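Local coordinates for methyltransferase small domain-containing protein (Thermoplasma acidophilum, PDB 1NE2), which is of unknown function but probably acts as an S-adenosylmethionine-dependent methyltransferase, at residues B[162-173]-B[187-198]. Numbering follows the deposited sequence.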
loop_
_atom_site.group_PDB
_atom_site.type_symbol
_atom_site.label_atom_id
_atom_site.label_comp_id
_atom_site.label_asym_id
_atom_site.label_seq_id
_atom_site.Cartn_x
_atom_site.Cartn_y
_atom_site.Cartn_z
ATOM N N GLY B 162 4.502 14.369 -15.855
ATOM C CA GLY B 162 3.334 14.750 -15.082
ATOM C C GLY B 162 3.143 16.248 -14.974
ATOM O O GLY B 162 3.846 17.025 -15.617
ATOM N N ASP B 163 2.179 16.657 -14.156
ATOM C CA ASP B 163 1.902 18.069 -13.956
ATOM C C ASP B 163 2.500 18.511 -12.628
ATOM O O ASP B 163 2.101 18.022 -11.565
ATOM C CB ASP B 163 0.393 18.315 -13.956
ATOM C CG ASP B 163 -0.254 17.956 -15.283
ATOM O OD1 ASP B 163 0.098 18.589 -16.300
ATOM O OD2 ASP B 163 -1.106 17.043 -15.310
ATOM N N VAL B 164 3.471 19.417 -12.688
ATOM C CA VAL B 164 4.103 19.921 -11.471
ATOM C C VAL B 164 3.213 21.012 -10.889
ATOM O O VAL B 164 3.134 22.113 -11.434
ATOM C CB VAL B 164 5.506 20.518 -11.753
ATOM C CG1 VAL B 164 6.109 21.076 -10.462
ATOM C CG2 VAL B 164 6.419 19.457 -12.337
ATOM N N PHE B 165 2.528 20.711 -9.791
ATOM C CA PHE B 165 1.660 21.707 -9.183
ATOM C C PHE B 165 2.334 22.389 -7.999
ATOM O O PHE B 165 1.826 23.378 -7.476
ATOM C CB PHE B 165 0.322 21.078 -8.784
ATOM C CG PHE B 165 0.444 19.935 -7.832
ATOM C CD1 PHE B 165 0.538 20.162 -6.466
ATOM C CD2 PHE B 165 0.446 18.622 -8.301
ATOM C CE1 PHE B 165 0.626 19.104 -5.574
ATOM C CE2 PHE B 165 0.535 17.554 -7.417
ATOM C CZ PHE B 165 0.625 17.799 -6.046
ATOM N N ARG B 166 3.487 21.866 -7.585
ATOM C CA ARG B 166 4.239 22.471 -6.495
ATOM C C ARG B 166 5.747 22.392 -6.705
ATOM O O ARG B 166 6.290 21.334 -7.031
ATOM C CB ARG B 166 3.887 21.826 -5.142
ATOM C CG ARG B 166 4.684 22.410 -3.962
ATOM C CD ARG B 166 4.109 21.971 -2.615
ATOM N NE ARG B 166 2.691 22.307 -2.544
ATOM C CZ ARG B 166 1.726 21.443 -2.242
ATOM N NH1 ARG B 166 2.024 20.180 -1.969
ATOM N NH2 ARG B 166 0.454 21.834 -2.258
ATOM N N GLU B 167 6.400 23.545 -6.565
ATOM C CA GLU B 167 7.854 23.668 -6.647
ATOM C C GLU B 167 8.091 24.794 -5.668
ATOM O O GLU B 167 8.106 25.973 -6.028
ATOM C CB GLU B 167 8.350 24.079 -8.030
ATOM C CG GLU B 167 9.863 23.973 -8.100
ATOM C CD GLU B 167 10.440 24.389 -9.433
ATOM O OE1 GLU B 167 9.719 24.324 -10.447
ATOM O OE2 GLU B 167 11.629 24.763 -9.462
ATOM N N GLU B 168 8.262 24.405 -4.413
ATOM C CA GLU B 168 8.406 25.347 -3.325
ATOM C C GLU B 168 9.777 25.415 -2.678
ATOM O O GLU B 168 10.390 24.391 -2.373
ATOM C CB GLU B 168 7.353 25.001 -2.275
ATOM C CG GLU B 168 7.351 25.886 -1.052
ATOM C CD GLU B 168 6.369 25.398 -0.016
ATOM O OE1 GLU B 168 5.635 24.428 -0.304
ATOM O OE2 GLU B 168 6.323 25.980 1.083
ATOM N N LYS B 169 10.248 26.636 -2.452
ATOM C CA LYS B 169 11.540 26.834 -1.820
ATOM C C LYS B 169 11.373 26.785 -0.303
ATOM O O LYS B 169 10.497 27.442 0.256
ATOM C CB LYS B 169 12.127 28.189 -2.234
ATOM C CG LYS B 169 13.471 28.505 -1.600
ATOM C CD LYS B 169 13.982 29.881 -2.012
ATOM C CE LYS B 169 13.085 30.991 -1.481
ATOM N NZ LYS B 169 13.616 32.348 -1.809
ATOM N N VAL B 170 12.204 25.986 0.351
ATOM C CA VAL B 170 12.179 25.866 1.803
ATOM C C VAL B 170 13.625 25.982 2.261
ATOM O O VAL B 170 14.537 25.493 1.596
ATOM C CB VAL B 170 11.585 24.512 2.268
ATOM C CG1 VAL B 170 10.138 24.402 1.824
ATOM C CG2 VAL B 170 12.388 23.367 1.709
ATOM N N TYR B 171 13.844 26.648 3.385
ATOM C CA TYR B 171 15.202 26.811 3.867
ATOM C C TYR B 171 15.568 25.812 4.943
ATOM O O TYR B 171 14.766 25.500 5.829
ATOM C CB TYR B 171 15.410 28.244 4.359
ATOM C CG TYR B 171 15.466 29.241 3.227
ATOM C CD1 TYR B 171 16.615 29.372 2.450
ATOM C CD2 TYR B 171 14.358 30.020 2.900
ATOM C CE1 TYR B 171 16.662 30.250 1.373
ATOM C CE2 TYR B 171 14.393 30.904 1.819
ATOM C CZ TYR B 171 15.548 31.013 1.063
ATOM O OH TYR B 171 15.595 31.879 -0.006
ATOM N N ILE B 172 16.785 25.293 4.834
ATOM C CA ILE B 172 17.320 24.322 5.778
ATOM C C ILE B 172 18.577 24.924 6.386
ATOM O O ILE B 172 19.387 25.522 5.679
ATOM C CB ILE B 172 17.687 23.001 5.067
ATOM C CG1 ILE B 172 16.423 22.360 4.489
ATOM C CG2 ILE B 172 18.371 22.044 6.040
ATOM C CD1 ILE B 172 15.371 22.018 5.539
ATOM N N THR B 173 18.742 24.772 7.694
ATOM C CA THR B 173 19.913 25.325 8.363
ATOM C C THR B 173 21.189 24.534 8.107
ATOM O O THR B 173 21.168 23.310 8.029
ATOM C CB THR B 173 19.691 25.396 9.892
ATOM O OG1 THR B 173 18.712 26.400 10.184
ATOM C CG2 THR B 173 20.996 25.733 10.616
ATOM N N ARG B 187 21.535 29.332 6.052
ATOM C CA ARG B 187 20.543 28.356 5.623
ATOM C C ARG B 187 20.513 28.142 4.120
ATOM O O ARG B 187 20.232 29.066 3.358
ATOM C CB ARG B 187 19.158 28.785 6.118
ATOM C CG ARG B 187 19.005 28.692 7.627
ATOM C CD ARG B 187 17.958 29.653 8.155
ATOM N NE ARG B 187 16.601 29.343 7.718
ATOM C CZ ARG B 187 15.924 28.259 8.081
ATOM N NH1 ARG B 187 16.480 27.366 8.889
ATOM N NH2 ARG B 187 14.682 28.077 7.653
ATOM N N ILE B 188 20.809 26.913 3.701
ATOM C CA ILE B 188 20.805 26.567 2.286
ATOM C C ILE B 188 19.378 26.402 1.777
ATOM O O ILE B 188 18.419 26.412 2.552
ATOM C CB ILE B 188 21.582 25.261 2.012
ATOM C CG1 ILE B 188 21.122 24.166 2.977
ATOM C CG2 ILE B 188 23.075 25.518 2.114
ATOM C CD1 ILE B 188 21.826 22.841 2.781
ATOM N N GLU B 189 19.247 26.231 0.468
ATOM C CA GLU B 189 17.936 26.098 -0.144
ATOM C C GLU B 189 17.566 24.658 -0.485
ATOM O O GLU B 189 18.362 23.908 -1.052
ATOM C CB GLU B 189 17.885 26.963 -1.405
ATOM C CG GLU B 189 16.499 27.188 -1.975
ATOM C CD GLU B 189 16.516 28.127 -3.169
ATOM O OE1 GLU B 189 17.044 29.252 -3.034
ATOM O OE2 GLU B 189 16.000 27.743 -4.240
ATOM N N ALA B 190 16.352 24.271 -0.114
ATOM C CA ALA B 190 15.850 22.941 -0.423
ATOM C C ALA B 190 14.637 23.192 -1.304
ATOM O O ALA B 190 14.175 24.331 -1.425
ATOM C CB ALA B 190 15.442 22.204 0.854
ATOM N N VAL B 191 14.121 22.144 -1.928
ATOM C CA VAL B 191 12.964 22.303 -2.790
ATOM C C VAL B 191 11.957 21.181 -2.592
ATOM O O VAL B 191 12.326 20.014 -2.437
ATOM C CB VAL B 191 13.379 22.357 -4.286
ATOM C CG1 VAL B 191 14.007 21.038 -4.713
ATOM C CG2 VAL B 191 12.165 22.675 -5.149
ATOM N N ILE B 192 10.684 21.561 -2.579
ATOM C CA ILE B 192 9.581 20.625 -2.439
ATOM C C ILE B 192 8.847 20.557 -3.769
ATOM O O ILE B 192 8.438 21.588 -4.311
ATOM C CB ILE B 192 8.574 21.085 -1.359
ATOM C CG1 ILE B 192 9.193 20.947 0.035
ATOM C CG2 ILE B 192 7.281 20.257 -1.460
ATOM C CD1 ILE B 192 8.305 21.493 1.148
ATOM N N PHE B 193 8.694 19.343 -4.289
ATOM C CA PHE B 193 7.988 19.108 -5.546
ATOM C C PHE B 193 6.730 18.297 -5.285
ATOM O O PHE B 193 6.745 17.378 -4.473
ATOM C CB PHE B 193 8.868 18.322 -6.527
ATOM C CG PHE B 193 9.801 19.178 -7.325
ATOM C CD1 PHE B 193 9.307 20.035 -8.302
ATOM C CD2 PHE B 193 11.173 19.140 -7.093
ATOM C CE1 PHE B 193 10.173 20.849 -9.042
ATOM C CE2 PHE B 193 12.046 19.950 -7.829
ATOM C CZ PHE B 193 11.541 20.802 -8.802
ATOM N N GLY B 194 5.652 18.666 -5.973
ATOM C CA GLY B 194 4.385 17.961 -5.895
ATOM C C GLY B 194 4.017 17.778 -7.354
ATOM O O GLY B 194 3.925 18.769 -8.084
ATOM N N VAL B 195 3.820 16.535 -7.787
ATOM C CA VAL B 195 3.516 16.252 -9.193
ATOM C C VAL B 195 2.355 15.277 -9.389
ATOM O O VAL B 195 2.218 14.302 -8.639
ATOM C CB VAL B 195 4.755 15.636 -9.904
ATOM C CG1 VAL B 195 4.568 15.681 -11.416
ATOM C CG2 VAL B 195 6.028 16.364 -9.486
ATOM N N ARG B 196 1.510 15.546 -10.386
ATOM C CA ARG B 196 0.402 14.642 -10.695
ATOM C C ARG B 196 0.836 13.810 -11.899
ATOM O O ARG B 196 1.116 14.352 -12.967
ATOM C CB ARG B 196 -0.868 15.424 -11.040
ATOM C CG ARG B 196 -2.037 14.544 -11.465
ATOM C CD ARG B 196 -2.396 13.533 -10.384
ATOM N NE ARG B 196 -3.649 12.834 -10.670
ATOM C CZ ARG B 196 -3.799 11.901 -11.607
ATOM N NH1 ARG B 196 -2.770 11.537 -12.358
ATOM N NH2 ARG B 196 -4.985 11.341 -11.800
ATOM N N ASN B 197 0.903 12.496 -11.722
ATOM C CA ASN B 197 1.324 11.590 -12.792
ATOM C C ASN B 197 0.391 11.661 -14.005
ATOM O O ASN B 197 -0.825 11.626 -13.860
ATOM C CB ASN B 197 1.344 10.153 -12.273
ATOM C CG ASN B 197 2.200 9.233 -13.125
ATOM O OD1 ASN B 197 2.398 9.472 -14.315
ATOM N ND2 ASN B 197 2.700 8.164 -12.518
ATOM N N HIS B 198 0.965 11.762 -15.200
ATOM C CA HIS B 198 0.170 11.805 -16.427
ATOM C C HIS B 198 -0.455 10.446 -16.736
ATOM O O HIS B 198 -1.503 10.368 -17.383
ATOM C CB HIS B 198 1.045 12.212 -17.613
ATOM C CG HIS B 198 1.259 13.686 -17.735
ATOM N ND1 HIS B 198 2.285 14.226 -18.481
ATOM C CD2 HIS B 198 0.560 14.735 -17.240
ATOM C CE1 HIS B 198 2.208 15.544 -18.440
ATOM N NE2 HIS B 198 1.170 15.878 -17.694
#
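Strands 162-173 and 187-197 pair antiparallel from Gly162 opposite Asn197 to Thr173 opposite Arg187, their axes approaching to 4.4 Å and their directions 148° apart. They form the beta hairpin that closes the sheet of a class I methyltransferase-like (Rossmann-type) fold: 187-197 lies antiparallel to 142-147, and 162-173 is the outer strand, in the 3-2-1-4-5-7-6 order of that fold. A classic beta bulge interrupts the ladder, since Phe165 and Arg166 both face Gly194, whose carbonyl oxygen accepts from Phe165 N at 2.9 Å and from Arg166 N. Phe165 CG sits between its backbone N and carbonyl carbon (chi1 58°), laying the ring over Gly194, and the CA of that glycine makes a CH-pi contact with the ring face.

On the face with Val164 and Val195, toward helix 151-161, the extended Glu167 chain runs alongside Phe193, CG lying 3.3 Å from Phe193 CE1, while its carboxylate reaches Arg151 and Arg155. Lys169 and Glu189 cross at about a right angle with Lys169 CD 3.3 Å from Glu189 OE1; the lysine amine turns instead to Tyr171 OH, and Glu189 OE2 is salt-bridged to Arg151. Were Glu189 an alanine, Arg151 would probably lose one of its carboxylate partners, and Lys169 CG and CD the group they lie across.

On the other face, Val170, Ile172, Ala190 and Ile192 form an aliphatic patch, with Ile172 and Ile192 against helix 34-46: Val170 CG2 presses on Ala190 CB at 3.4 Å, and Val170 CG1 meets Ile192 CD1.

Each end has its own polar link. His198 sets its ring face over Gly162 CA and donates weakly from NE2 to Asp163 OD1; at the far end, Arg187 NH1 donates to Thr173 OG1, 2.8 Å away and almost in the guanidinium plane.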